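Local coordinates for protein metazoan TIR-STING fusion (PDB 6WT6) that is an oyster fusion protein that joins a TIR domain to a STING-type ligand-binding domain and is found here as an assembly of two chains, at residues Gly173-Gly178 and Tyr303-Arg308; Leu216-Pro221 and Glu278-Ile283; Pro221-Cys226 and Tyr332-Asn337; Ala231-Leu236 and Asp340-Leu345; Tyr263-Asp268 and Arg344-Glu349. All blocks are in the same frame, centred on the assembly; numbering follows the deposited sequence.

Interaction 1: residues Gly173-Gly178 and Tyr303-Arg308; sequences GNLAHG and YVQSMR
The carboxamides of Asn-174 and Gln-305 run antiparallel alongside each other, their planes 35° apart, while the Arg-308 guanidinium carries Val-304 CG1 over the centre of one face and meets Asn-174 OD1 obliquely. In the STING domain, the loop that leads into helix 176-204 docks on helix 299-319, and Asn-174 caps the turn: its OD1 takes a weak bond, 3.4 Å, from Ala-176 N. Gln-305 does most of the gripping. Its chain bends at chi2 (-88°), which turns the amide onto the loop backbone, where it works as both donor and acceptor. Gln-305 NE2 gives to Gly-173 O at 2.9 Å, from above the carbonyl plane. Gln-305 OE1 accepts from Leu-175 N, also at 2.9 Å and nearly straight (169°). Asn-174 OD1 and Gln-305 OE1, both acceptors and not bonded, stand 3.1 Å apart, which is probably mildly unfavourable, though each has an N-H donor of its own. Leu-175 crosses Gln-305 nearly perpendicularly and also packs on Met-286 of helix 284-291. The contact is buried against the second subunit, whose Leu-106 O accepts from Arg-308 NE. Arg-308 CD rests 3.5 Å from Asn-174 OD1, and Ala-176 CB presses on Arg-308 C at 3.5 Å.

Interaction 2: residues Leu216-Pro221 and Glu278-Ile283; sequences LFLFFP and EYIGVI
Glu-278 O takes the shortest polar bond here, from Phe-219 N at 2.9 Å, and Leu-218 CA lies 3.4 Å from Glu-278 O in a CA-H...O contact. Two further backbone bonds flank it, Glu-278 N to Phe-217 O at 3.2 Å and Ile-280 N to Phe-219 O at 3.1 Å, making this a parallel pairing of strands 212-221 and 272-279 inside the mixed sheet of the STING domain. Leu-218 and Glu-278 run side by side on one face of the sheet, pointing the same way. The other face bears Phe-219 and Tyr-279, and Pro-221 CD sits at the edge of the tyrosine ring, in its plane. Past the strand end the chain coils onward, still beside Phe-220 and Pro-221. Ile-283 holds CG1 between its backbone N and carbonyl carbon (chi1 72°), which brings Ile-283 CD1 to 3.7 Å from Phe-220 CD1, with CG2 over the ring face in a CH-pi contact 18° off the normal. Ile-280 CG1 fills in against Leu-218 CB at 3.6 Å, and Phe-309 packs on both isoleucines. Three backbone bonds thus set the register and mostly apolar side chains pack on both faces, while the Glu-278 carboxylate, lying along Leu-218, has OE2 bonded to Tyr-187 OH.

Interaction 3: residues Pro221-Cys226 and Tyr332-Asn337; sequences PQSCRC and YKDVNN
Between the backbones, Gln-222 N gives to Tyr-332 O at 2.9 Å, extending the parallel pairing of Pro-221 with Tyr-332. The apolar contact is a CH-pi one: Pro-221 CA lies over a face of the Tyr-332 ring, 4.0 Å from its centroid. Gln-222, extended, follows Lys-333, its OE1 3.3 Å from Lys-333 CG. Here strands 212-221 and 327-332 of the STING-domain sheet run out into loops, through a type I turn from Pro-221 to Cys-224 and an inverse gamma turn centred on Asp-334. Hydrogen bonds to Asp-334 tie the turns together. Asp-334 OD1 accepts from Ser-223 N at 3.2 Å on the syn side, tilted from the carboxylate plane, and Asp-334 OD2 uses its syn lone pair for Ser-223 OG, a short 2.5 Å. The one salt bridge, Arg-225 NH2 to Asp-334 OD2, is long (3.8 Å); Arg-225 NE holds Ser-223 OG in the guanidinium plane, the oxygen that also closes an ST turn with Arg-225 N. A water donates to both Arg-225 O and Asp-334 OD2.

Interaction 4: residues Ala231-Leu236 and Asp340-Leu345; sequences ADESSL and DAMPRL
Glu-233, at the end of a short 3-10 turn, and Met-342, in the first turn of helix 341-356, come within 6.7 Å CA to CA, and the two backbones meet without a direct hydrogen bond. A water stands between them instead: it accepts from Met-342 N at 2.8 Å and reaches Glu-233 O only weakly, at 3.5 Å. The side chains of the same two residues cross obliquely. Met-342 sets CG anti to its own N (chi1 -177°) and then folds at chi2 and chi3, which lays Met-342 CE against the glutamate end, 3.6 Å from Glu-233 OE1; Glu-233 is itself bent at chi2. The other carboxylate oxygen, OE2, has a long, weak ion pair with Arg-227. Next along, Ser-234 puts its OG 3.6 Å from Pro-343 CG. That hydroxyl is well occupied, closing an ST turn by accepting from Leu-236 N at 3.3 Å and also bonding to Ser-339 O, just ahead of the helix. Leu-236 lies at the outer edge, its CB 4.0 Å from Pro-343 CG, and its CD1 touches Asp-340 OD1 at 3.9 Å. The loop after strand 212-221 is thereby laid along the start of helix 341-356, whose Met-342 also packs on Tyr-332 of strand 327-332 and whose Pro-343 packs on Val-265 of strand 260-266, while Ala-231 leans on Tyr-263 of that same strand.

Interaction 5: residues Tyr263-Asp268 and Arg344-Glu349; sequences YSVTDD and RLICNE
Val-265 turns CG1 between its backbone N and carbonyl carbon (chi1 57°), which leaves CG2 anti to N, and Cys-347 swings SG anti to its carbonyl carbon (chi1 -77°), so that the sulfur drops between strand and helix onto both valine methyls. Val-265 CG2 lies 3.5 Å from Cys-347 SG and CG1 only slightly farther, at 3.7 Å. The Cys-347 sulfur also touches Asp-267 CB at 3.8 Å, just beyond the strand end. Ile-346 CG2 adds a looser contact, 4.2 Å from Val-265 CG1. The carboxylate of Asp-267 looks elsewhere, forming a salt bridge with Lys-351 one turn further along the helix. Toward solvent, Asp-268 and Arg-344 cross at about a right angle. Asp-268 OD1 comes to the edge of the guanidinium, near its plane, but Arg-344 NH2 is 3.8 Å from Asp-268 OD1, a long salt bridge; a water donates to that same OD1 and accepts weakly from NH2. Within the helix, Arg-344 O is gripped from opposite faces of its carbonyl plane by Asn-348 N and Asn-348 ND2. The axes of strand 263-266 and helix 344-349 approach to 8.1 Å, and their directions are 100° apart. Helix 341-356 thus packs on one face of the STING-domain mixed sheet, its 344-349 part nearly perpendicular to strand 263-266, with Ile-346 also touching Phe-275 and Phe-219.

All five contacts lie in the STING ligand-binding domain, running from the helices at the subunit interface, through the mixed sheet, to helix 341-356 on its face. Interactions 2 and 3 share Pro-221, their centres 11 Å apart, with Tyr-279 and Tyr-332 touching between them. Interaction 1 joins helices 176-204 and 299-319; it meets interaction 2 where Ser-306 touches Phe-220 and interaction 3 where Tyr-303 touches Gln-222, and it is the one most engaged with the second subunit. Interactions 4 and 5 both use helix 341-356, with centres 8 Å apart, and Tyr-332 of interaction 3 packs on Met-342 and Leu-345 there. Interactions 1 and 5 mark the far ends, centres 30 Å apart, with the strands of interaction 2 between them.

Interaction 1: residues Gly173-Gly178 and Tyr303-Arg308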
# COMPACT_ATOMS: atom_id res chain seq x y z
N GLY A 173 5.43 3.06 5.62
CA GLY A 173 5.85 1.81 5.00
C GLY A 173 5.77 1.90 3.49
O GLY A 173 5.54 2.96 2.90
N ASN A 174 5.95 0.75 2.84
CA ASN A 174 5.89 0.72 1.39
C ASN A 174 4.45 0.96 0.92
O ASN A 174 3.51 0.33 1.41
CB ASN A 174 6.41 -0.62 0.85
CG ASN A 174 6.68 -0.58 -0.65
OD1 ASN A 174 6.78 0.49 -1.25
ND2 ASN A 174 6.81 -1.75 -1.26
N LEU A 175 4.30 1.90 -0.01
CA LEU A 175 3.00 2.27 -0.56
C LEU A 175 2.67 1.56 -1.87
O LEU A 175 1.51 1.60 -2.30
CB LEU A 175 2.94 3.80 -0.80
CG LEU A 175 3.17 4.72 0.41
CD1 LEU A 175 3.46 6.15 -0.04
CD2 LEU A 175 1.96 4.68 1.33
N ALA A 176 3.66 0.91 -2.49
CA ALA A 176 3.50 0.40 -3.85
C ALA A 176 2.29 -0.51 -3.99
O ALA A 176 1.43 -0.31 -4.85
CB ALA A 176 4.77 -0.32 -4.29
N HIS A 177 2.20 -1.54 -3.14
CA HIS A 177 1.21 -2.59 -3.36
C HIS A 177 -0.20 -2.09 -3.10
O HIS A 177 -1.13 -2.43 -3.85
CB HIS A 177 1.54 -3.81 -2.50
CG HIS A 177 2.71 -4.59 -3.00
ND1 HIS A 177 2.58 -5.77 -3.70
CD2 HIS A 177 4.04 -4.34 -2.93
CE1 HIS A 177 3.78 -6.22 -4.03
NE2 HIS A 177 4.68 -5.37 -3.58
N GLY A 178 -0.40 -1.30 -2.05
CA GLY A 178 -1.72 -0.74 -1.81
C GLY A 178 -2.17 0.17 -2.93
O GLY A 178 -3.30 0.08 -3.41
N TYR A 303 10.57 9.58 -4.57
CA TYR A 303 11.01 8.97 -5.82
C TYR A 303 11.07 7.45 -5.71
O TYR A 303 10.65 6.74 -6.62
CB TYR A 303 12.38 9.53 -6.22
CG TYR A 303 12.37 11.01 -6.53
CD1 TYR A 303 11.24 11.62 -7.07
CD2 TYR A 303 13.49 11.79 -6.29
CE1 TYR A 303 11.23 12.96 -7.36
CE2 TYR A 303 13.48 13.15 -6.57
CZ TYR A 303 12.35 13.72 -7.11
OH TYR A 303 12.33 15.07 -7.40
N VAL A 304 11.59 6.94 -4.59
CA VAL A 304 11.71 5.49 -4.41
C VAL A 304 10.33 4.84 -4.35
O VAL A 304 10.06 3.85 -5.04
CB VAL A 304 12.53 5.17 -3.15
CG1 VAL A 304 12.39 3.70 -2.79
CG2 VAL A 304 13.99 5.53 -3.38
N GLN A 305 9.43 5.39 -3.52
CA GLN A 305 8.07 4.87 -3.43
C GLN A 305 7.37 4.89 -4.78
O GLN A 305 6.69 3.93 -5.15
CB GLN A 305 7.26 5.68 -2.41
CG GLN A 305 7.74 5.57 -0.97
CD GLN A 305 7.12 4.42 -0.22
OE1 GLN A 305 6.52 3.52 -0.81
NE2 GLN A 305 7.24 4.45 1.11
N SER A 306 7.55 5.97 -5.55
CA SER A 306 6.83 6.10 -6.81
C SER A 306 7.38 5.17 -7.89
O SER A 306 6.64 4.79 -8.81
CB SER A 306 6.85 7.55 -7.29
OG SER A 306 8.17 8.01 -7.47
N MET A 307 8.67 4.80 -7.82
CA MET A 307 9.20 3.82 -8.76
C MET A 307 8.82 2.39 -8.37
O MET A 307 8.65 1.54 -9.25
CB MET A 307 10.72 3.94 -8.88
CG MET A 307 11.20 5.24 -9.51
SD MET A 307 10.14 5.78 -10.87
CE MET A 307 10.59 4.65 -12.15
N ARG A 308 8.71 2.11 -7.07
CA ARG A 308 8.16 0.83 -6.64
C ARG A 308 6.70 0.70 -7.08
O ARG A 308 6.29 -0.35 -7.58
CB ARG A 308 8.28 0.69 -5.12
CG ARG A 308 9.67 0.38 -4.63
CD ARG A 308 9.74 0.53 -3.13
NE ARG A 308 11.02 0.08 -2.59
CZ ARG A 308 11.39 0.24 -1.33
NH1 ARG A 308 10.57 0.85 -0.47
NH2 ARG A 308 12.56 -0.21 -0.92

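Interaction 2: residues Leu216-Pro221 and Glu278-Ile283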
# COMPACT_ATOMS: atom_id res chain seq x y z
N LEU A 216 -4.73 3.94 -23.68
CA LEU A 216 -4.95 5.04 -22.75
C LEU A 216 -3.60 5.45 -22.17
O LEU A 216 -2.92 4.64 -21.53
CB LEU A 216 -5.91 4.62 -21.63
CG LEU A 216 -6.14 5.64 -20.52
CD1 LEU A 216 -6.80 6.90 -21.08
CD2 LEU A 216 -6.98 5.04 -19.40
N PHE A 217 -3.20 6.70 -22.40
CA PHE A 217 -1.92 7.20 -21.93
C PHE A 217 -2.08 7.74 -20.51
O PHE A 217 -2.89 8.64 -20.27
CB PHE A 217 -1.37 8.26 -22.88
CG PHE A 217 -0.87 7.69 -24.18
CD1 PHE A 217 0.48 7.50 -24.40
CD2 PHE A 217 -1.77 7.32 -25.17
CE1 PHE A 217 0.94 6.97 -25.58
CE2 PHE A 217 -1.32 6.78 -26.36
CZ PHE A 217 0.04 6.61 -26.57
N LEU A 218 -1.32 7.18 -19.58
CA LEU A 218 -1.39 7.52 -18.17
C LEU A 218 -0.15 8.31 -17.80
O LEU A 218 0.98 7.82 -17.95
CB LEU A 218 -1.50 6.26 -17.31
CG LEU A 218 -2.70 5.34 -17.58
CD1 LEU A 218 -2.49 4.02 -16.88
CD2 LEU A 218 -4.00 6.00 -17.12
N PHE A 219 -0.34 9.54 -17.32
CA PHE A 219 0.75 10.48 -17.14
C PHE A 219 1.26 10.43 -15.71
O PHE A 219 0.48 10.49 -14.76
CB PHE A 219 0.31 11.89 -17.53
CG PHE A 219 0.10 12.05 -19.01
CD1 PHE A 219 1.15 12.41 -19.84
CD2 PHE A 219 -1.14 11.80 -19.58
CE1 PHE A 219 0.96 12.54 -21.20
CE2 PHE A 219 -1.33 11.93 -20.94
CZ PHE A 219 -0.28 12.29 -21.76
N PHE A 220 2.59 10.33 -15.58
CA PHE A 220 3.27 10.09 -14.31
C PHE A 220 4.38 11.13 -14.19
O PHE A 220 5.55 10.84 -14.48
CB PHE A 220 3.81 8.66 -14.26
CG PHE A 220 4.20 8.17 -12.89
CD1 PHE A 220 4.78 9.02 -11.95
CD2 PHE A 220 3.98 6.85 -12.53
CE1 PHE A 220 5.14 8.56 -10.70
CE2 PHE A 220 4.34 6.38 -11.28
CZ PHE A 220 4.92 7.23 -10.36
N PRO A 221 4.04 12.35 -13.78
CA PRO A 221 5.09 13.36 -13.53
C PRO A 221 5.95 12.95 -12.35
O PRO A 221 5.46 12.45 -11.34
CB PRO A 221 4.29 14.63 -13.23
CG PRO A 221 2.97 14.13 -12.71
CD PRO A 221 2.69 12.87 -13.50
N GLU A 278 -4.87 10.86 -19.22
CA GLU A 278 -5.19 11.38 -17.90
C GLU A 278 -4.00 11.14 -16.99
O GLU A 278 -3.10 10.34 -17.30
CB GLU A 278 -6.45 10.73 -17.34
CG GLU A 278 -6.33 9.23 -17.13
CD GLU A 278 -7.67 8.56 -16.90
OE1 GLU A 278 -8.66 8.99 -17.52
OE2 GLU A 278 -7.73 7.60 -16.09
N TYR A 279 -3.99 11.84 -15.87
CA TYR A 279 -3.00 11.58 -14.83
C TYR A 279 -3.34 10.30 -14.09
O TYR A 279 -4.50 9.90 -13.99
CB TYR A 279 -2.93 12.75 -13.84
CG TYR A 279 -2.27 14.01 -14.35
CD1 TYR A 279 -0.89 14.13 -14.37
CD2 TYR A 279 -3.03 15.09 -14.79
CE1 TYR A 279 -0.28 15.28 -14.83
CE2 TYR A 279 -2.43 16.24 -15.25
CZ TYR A 279 -1.05 16.34 -15.27
OH TYR A 279 -0.45 17.48 -15.72
N ILE A 280 -2.30 9.64 -13.58
CA ILE A 280 -2.46 8.59 -12.57
C ILE A 280 -2.73 9.31 -11.26
O ILE A 280 -1.80 9.78 -10.59
CB ILE A 280 -1.24 7.68 -12.49
CG1 ILE A 280 -0.90 7.10 -13.86
CG2 ILE A 280 -1.48 6.56 -11.47
CD1 ILE A 280 0.26 6.13 -13.84
N GLY A 281 -4.00 9.42 -10.87
CA GLY A 281 -4.37 10.30 -9.78
C GLY A 281 -3.81 9.88 -8.43
O GLY A 281 -3.61 10.73 -7.55
N VAL A 282 -3.54 8.58 -8.25
CA VAL A 282 -3.11 8.09 -6.94
C VAL A 282 -1.73 8.64 -6.56
O VAL A 282 -1.44 8.79 -5.37
CB VAL A 282 -3.15 6.55 -6.92
CG1 VAL A 282 -2.06 5.97 -7.81
CG2 VAL A 282 -3.03 6.03 -5.49
N ILE A 283 -0.88 8.95 -7.54
CA ILE A 283 0.47 9.40 -7.20
C ILE A 283 0.46 10.76 -6.50
O ILE A 283 1.41 11.08 -5.78
CB ILE A 283 1.38 9.45 -8.44
CG1 ILE A 283 0.99 10.60 -9.37
CG2 ILE A 283 1.32 8.11 -9.18
CD1 ILE A 283 1.74 10.62 -10.69

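Interaction 3: residues Pro221-Cys226 and Tyr332-Asn337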
# COMPACT_ATOMS: atom_id res chain seq x y z
N PRO A 221 4.04 12.35 -13.78
CA PRO A 221 5.09 13.36 -13.53
C PRO A 221 5.95 12.95 -12.35
O PRO A 221 5.46 12.45 -11.34
CB PRO A 221 4.29 14.63 -13.23
CG PRO A 221 2.97 14.13 -12.71
CD PRO A 221 2.69 12.87 -13.50
N GLN A 222 7.27 13.18 -12.49
CA GLN A 222 8.20 12.73 -11.46
C GLN A 222 7.93 13.40 -10.11
O GLN A 222 8.16 12.79 -9.06
CB GLN A 222 9.64 13.00 -11.89
CG GLN A 222 10.68 12.54 -10.88
CD GLN A 222 12.10 12.75 -11.36
OE1 GLN A 222 12.33 13.24 -12.46
NE2 GLN A 222 13.06 12.37 -10.53
N SER A 223 7.45 14.64 -10.12
CA SER A 223 7.14 15.29 -8.85
C SER A 223 5.89 14.73 -8.20
O SER A 223 5.62 15.06 -7.04
CB SER A 223 6.97 16.80 -9.04
OG SER A 223 5.70 17.08 -9.61
N CYS A 224 5.13 13.91 -8.92
CA CYS A 224 3.84 13.33 -8.52
C CYS A 224 2.74 14.38 -8.39
O CYS A 224 1.64 14.05 -7.92
CB CYS A 224 3.97 12.53 -7.22
SG CYS A 224 5.21 11.22 -7.33
N ARG A 225 3.01 15.63 -8.77
CA ARG A 225 1.97 16.65 -8.79
C ARG A 225 1.04 16.42 -9.97
O ARG A 225 1.47 16.47 -11.13
CB ARG A 225 2.58 18.04 -8.88
CG ARG A 225 3.16 18.56 -7.59
CD ARG A 225 3.79 19.93 -7.78
NE ARG A 225 4.85 19.92 -8.79
CZ ARG A 225 5.44 21.01 -9.26
NH1 ARG A 225 5.09 22.20 -8.82
NH2 ARG A 225 6.39 20.90 -10.18
N CYS A 226 -0.23 16.16 -9.68
CA CYS A 226 -1.23 16.02 -10.72
C CYS A 226 -2.00 17.33 -10.87
O CYS A 226 -2.36 17.97 -9.87
CB CYS A 226 -2.20 14.88 -10.40
SG CYS A 226 -1.38 13.27 -10.22
N TYR A 332 7.66 11.24 -16.89
CA TYR A 332 8.39 12.38 -17.43
C TYR A 332 8.77 13.32 -16.31
O TYR A 332 8.10 13.39 -15.28
CB TYR A 332 7.55 13.13 -18.48
CG TYR A 332 6.27 13.73 -17.93
CD1 TYR A 332 5.11 12.96 -17.82
CD2 TYR A 332 6.22 15.06 -17.53
CE1 TYR A 332 3.94 13.50 -17.31
CE2 TYR A 332 5.06 15.61 -17.03
CZ TYR A 332 3.92 14.83 -16.92
OH TYR A 332 2.76 15.38 -16.42
N LYS A 333 9.87 14.05 -16.52
CA LYS A 333 10.29 15.12 -15.62
C LYS A 333 9.46 16.36 -15.91
O LYS A 333 9.62 16.99 -16.96
CB LYS A 333 11.78 15.42 -15.79
CG LYS A 333 12.70 14.23 -15.56
CD LYS A 333 14.16 14.66 -15.48
CE LYS A 333 15.09 13.46 -15.46
NZ LYS A 333 16.48 13.82 -15.09
N ASP A 334 8.58 16.71 -14.98
CA ASP A 334 7.72 17.88 -15.15
C ASP A 334 8.48 19.13 -14.71
O ASP A 334 8.22 19.73 -13.66
CB ASP A 334 6.42 17.70 -14.38
CG ASP A 334 6.64 17.25 -12.95
OD1 ASP A 334 7.62 16.53 -12.70
OD2 ASP A 334 5.83 17.62 -12.07
N VAL A 335 9.43 19.53 -15.56
CA VAL A 335 10.31 20.66 -15.26
C VAL A 335 10.27 21.75 -16.31
O VAL A 335 10.92 22.80 -16.12
CB VAL A 335 11.78 20.19 -15.06
CG1 VAL A 335 11.88 19.19 -13.92
CG2 VAL A 335 12.34 19.61 -16.36
N ASN A 336 9.56 21.57 -17.42
CA ASN A 336 9.64 22.49 -18.56
C ASN A 336 8.36 23.31 -18.70
O ASN A 336 7.25 22.80 -18.52
CB ASN A 336 9.90 21.72 -19.85
CG ASN A 336 11.31 21.18 -19.93
OD1 ASN A 336 12.28 21.90 -19.69
ND2 ASN A 336 11.43 19.90 -20.27
N ASN A 337 8.54 24.59 -19.06
CA ASN A 337 7.43 25.51 -19.25
C ASN A 337 7.11 25.82 -20.70
O ASN A 337 6.03 26.34 -20.98
CB ASN A 337 7.71 26.84 -18.53
CG ASN A 337 7.79 26.69 -17.03
OD1 ASN A 337 7.13 25.84 -16.45
ND2 ASN A 337 8.61 27.52 -16.40
O HOH W 1 3.03 18.11 -12.46

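Interaction 4: residues Ala231-Leu236 and Asp340-Leu345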
# COMPACT_ATOMS: atom_id res chain seq x y z
N ALA A 231 -3.97 19.01 -20.26
CA ALA A 231 -3.95 20.18 -21.13
C ALA A 231 -3.51 21.44 -20.40
O ALA A 231 -3.17 22.43 -21.06
CB ALA A 231 -5.33 20.38 -21.75
N ASP A 232 -3.49 21.44 -19.07
CA ASP A 232 -2.95 22.56 -18.31
C ASP A 232 -1.45 22.70 -18.46
O ASP A 232 -0.88 23.69 -17.98
CB ASP A 232 -3.31 22.43 -16.83
CG ASP A 232 -4.79 22.62 -16.57
OD1 ASP A 232 -5.43 23.32 -17.37
OD2 ASP A 232 -5.30 22.07 -15.57
N GLU A 233 -0.78 21.73 -19.09
CA GLU A 233 0.66 21.81 -19.30
C GLU A 233 1.03 22.63 -20.53
O GLU A 233 2.17 23.09 -20.62
CB GLU A 233 1.26 20.41 -19.43
CG GLU A 233 1.57 19.74 -18.11
CD GLU A 233 2.86 20.24 -17.49
OE1 GLU A 233 3.70 20.81 -18.22
OE2 GLU A 233 3.03 20.07 -16.26
N SER A 234 0.10 22.80 -21.47
CA SER A 234 0.38 23.57 -22.68
C SER A 234 -0.92 23.95 -23.37
O SER A 234 -1.81 23.11 -23.51
CB SER A 234 1.28 22.77 -23.63
OG SER A 234 1.56 23.50 -24.81
N SER A 235 -1.01 25.21 -23.79
CA SER A 235 -2.16 25.66 -24.56
C SER A 235 -2.26 24.99 -25.92
O SER A 235 -3.31 25.09 -26.56
CB SER A 235 -2.10 27.18 -24.72
OG SER A 235 -0.98 27.55 -25.51
N LEU A 236 -1.20 24.31 -26.37
CA LEU A 236 -1.23 23.57 -27.63
C LEU A 236 -1.86 22.19 -27.49
O LEU A 236 -1.99 21.48 -28.49
CB LEU A 236 0.19 23.46 -28.19
CG LEU A 236 0.84 24.80 -28.51
CD1 LEU A 236 2.31 24.64 -28.91
CD2 LEU A 236 0.05 25.52 -29.59
N ASP A 340 6.14 23.88 -26.32
CA ASP A 340 6.51 22.79 -27.21
C ASP A 340 6.88 21.52 -26.46
O ASP A 340 6.87 20.44 -27.06
CB ASP A 340 7.69 23.19 -28.09
CG ASP A 340 7.36 24.35 -28.99
OD1 ASP A 340 6.17 24.71 -29.10
OD2 ASP A 340 8.31 24.92 -29.59
N ALA A 341 7.23 21.62 -25.18
CA ALA A 341 7.87 20.51 -24.48
C ALA A 341 6.90 19.34 -24.31
O ALA A 341 7.18 18.22 -24.74
CB ALA A 341 8.41 20.98 -23.14
N MET A 342 5.76 19.58 -23.67
CA MET A 342 4.82 18.50 -23.41
C MET A 342 4.17 18.01 -24.70
O MET A 342 4.05 16.79 -24.89
CB MET A 342 3.75 18.93 -22.40
CG MET A 342 2.78 17.82 -22.02
SD MET A 342 3.57 16.53 -21.03
CE MET A 342 4.18 17.52 -19.68
N PRO A 343 3.75 18.89 -25.62
CA PRO A 343 3.28 18.39 -26.93
C PRO A 343 4.28 17.50 -27.65
O PRO A 343 3.87 16.48 -28.23
CB PRO A 343 3.01 19.68 -27.70
CG PRO A 343 2.55 20.62 -26.66
CD PRO A 343 3.42 20.32 -25.46
N ARG A 344 5.57 17.84 -27.64
CA ARG A 344 6.54 17.01 -28.35
C ARG A 344 6.74 15.67 -27.67
O ARG A 344 6.98 14.66 -28.35
CB ARG A 344 7.88 17.75 -28.47
CG ARG A 344 8.92 16.98 -29.27
CD ARG A 344 10.12 17.85 -29.62
NE ARG A 344 9.77 18.97 -30.49
CZ ARG A 344 9.63 20.22 -30.08
NH1 ARG A 344 9.82 20.53 -28.80
NH2 ARG A 344 9.29 21.17 -30.95
N LEU A 345 6.64 15.63 -26.35
CA LEU A 345 6.76 14.36 -25.64
C LEU A 345 5.60 13.43 -25.98
O LEU A 345 5.81 12.24 -26.25
CB LEU A 345 6.82 14.61 -24.13
CG LEU A 345 6.63 13.36 -23.27
CD1 LEU A 345 7.78 12.39 -23.49
CD2 LEU A 345 6.51 13.74 -21.81
O HOH W 2 4.68 21.93 -22.71

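Interaction 5: residues Tyr263-Asp268 and Arg344-Glu349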
# COMPACT_ATOMS: atom_id res chain seq x y z
N TYR A 263 -7.69 14.28 -26.16
CA TYR A 263 -6.95 15.49 -26.44
C TYR A 263 -6.33 15.40 -27.83
O TYR A 263 -6.23 14.32 -28.42
CB TYR A 263 -5.85 15.75 -25.40
CG TYR A 263 -6.36 15.92 -23.99
CD1 TYR A 263 -6.72 17.17 -23.51
CD2 TYR A 263 -6.47 14.83 -23.14
CE1 TYR A 263 -7.17 17.33 -22.22
CE2 TYR A 263 -6.92 14.99 -21.84
CZ TYR A 263 -7.27 16.24 -21.39
OH TYR A 263 -7.73 16.41 -20.10
N SER A 264 -5.91 16.55 -28.34
CA SER A 264 -5.18 16.65 -29.59
C SER A 264 -3.83 17.32 -29.34
O SER A 264 -3.67 18.12 -28.41
CB SER A 264 -5.96 17.46 -30.63
OG SER A 264 -5.42 17.29 -31.92
N VAL A 265 -2.86 16.99 -30.19
CA VAL A 265 -1.52 17.53 -30.07
C VAL A 265 -0.91 17.60 -31.47
O VAL A 265 -1.12 16.70 -32.29
CB VAL A 265 -0.67 16.69 -29.09
CG1 VAL A 265 -0.61 15.24 -29.52
CG2 VAL A 265 0.71 17.25 -28.96
N THR A 266 -0.18 18.68 -31.74
CA THR A 266 0.35 18.97 -33.07
C THR A 266 1.86 18.72 -33.09
O THR A 266 2.58 19.22 -32.22
CB THR A 266 0.05 20.41 -33.48
OG1 THR A 266 -1.36 20.66 -33.40
CG2 THR A 266 0.52 20.68 -34.89
N ASP A 267 2.32 17.97 -34.08
CA ASP A 267 3.74 17.67 -34.21
C ASP A 267 4.40 18.77 -35.06
O ASP A 267 3.83 19.84 -35.25
CB ASP A 267 3.94 16.26 -34.78
CG ASP A 267 3.50 16.14 -36.23
OD1 ASP A 267 2.69 16.96 -36.69
OD2 ASP A 267 3.98 15.20 -36.91
N ASP A 268 5.60 18.51 -35.58
CA ASP A 268 6.32 19.56 -36.30
C ASP A 268 5.70 19.85 -37.66
O ASP A 268 5.82 20.98 -38.16
CB ASP A 268 7.79 19.18 -36.47
CG ASP A 268 8.49 18.96 -35.15
OD1 ASP A 268 8.04 19.50 -34.12
OD2 ASP A 268 9.50 18.23 -35.14
N ARG A 344 5.57 17.84 -27.64
CA ARG A 344 6.54 17.01 -28.35
C ARG A 344 6.74 15.67 -27.67
O ARG A 344 6.98 14.66 -28.35
CB ARG A 344 7.88 17.75 -28.47
CG ARG A 344 8.92 16.98 -29.27
CD ARG A 344 10.12 17.85 -29.62
NE ARG A 344 9.77 18.97 -30.49
CZ ARG A 344 9.63 20.22 -30.08
NH1 ARG A 344 9.82 20.53 -28.80
NH2 ARG A 344 9.29 21.17 -30.95
N LEU A 345 6.64 15.63 -26.35
CA LEU A 345 6.76 14.36 -25.64
C LEU A 345 5.60 13.43 -25.98
O LEU A 345 5.81 12.24 -26.25
CB LEU A 345 6.82 14.61 -24.13
CG LEU A 345 6.63 13.36 -23.27
CD1 LEU A 345 7.78 12.39 -23.49
CD2 LEU A 345 6.51 13.74 -21.81
N ILE A 346 4.38 13.96 -26.00
CA ILE A 346 3.21 13.12 -26.25
C ILE A 346 3.19 12.62 -27.70
O ILE A 346 2.90 11.45 -27.96
CB ILE A 346 1.91 13.88 -25.91
CG1 ILE A 346 1.91 14.29 -24.43
CG2 ILE A 346 0.69 13.03 -26.23
CD1 ILE A 346 0.70 15.12 -24.03
N CYS A 347 3.51 13.50 -28.66
CA CYS A 347 3.59 13.09 -30.06
C CYS A 347 4.61 11.97 -30.23
O CYS A 347 4.40 11.05 -31.03
CB CYS A 347 3.96 14.27 -30.95
SG CYS A 347 2.62 15.41 -31.29
N ASN A 348 5.73 12.04 -29.51
CA ASN A 348 6.70 10.96 -29.57
C ASN A 348 6.11 9.65 -29.05
O ASN A 348 6.33 8.59 -29.64
CB ASN A 348 7.95 11.33 -28.77
CG ASN A 348 9.02 11.96 -29.64
OD1 ASN A 348 9.72 11.26 -30.38
ND2 ASN A 348 9.18 13.27 -29.55
N GLU A 349 5.35 9.71 -27.95
CA GLU A 349 4.77 8.49 -27.40
C GLU A 349 3.67 7.94 -28.29
O GLU A 349 3.57 6.72 -28.47
CB GLU A 349 4.25 8.74 -25.99
CG GLU A 349 5.31 8.60 -24.91
CD GLU A 349 5.88 7.19 -24.81
OE1 GLU A 349 5.26 6.24 -25.33
OE2 GLU A 349 6.97 7.04 -24.21
O HOH W 3 7.12 21.64 -33.33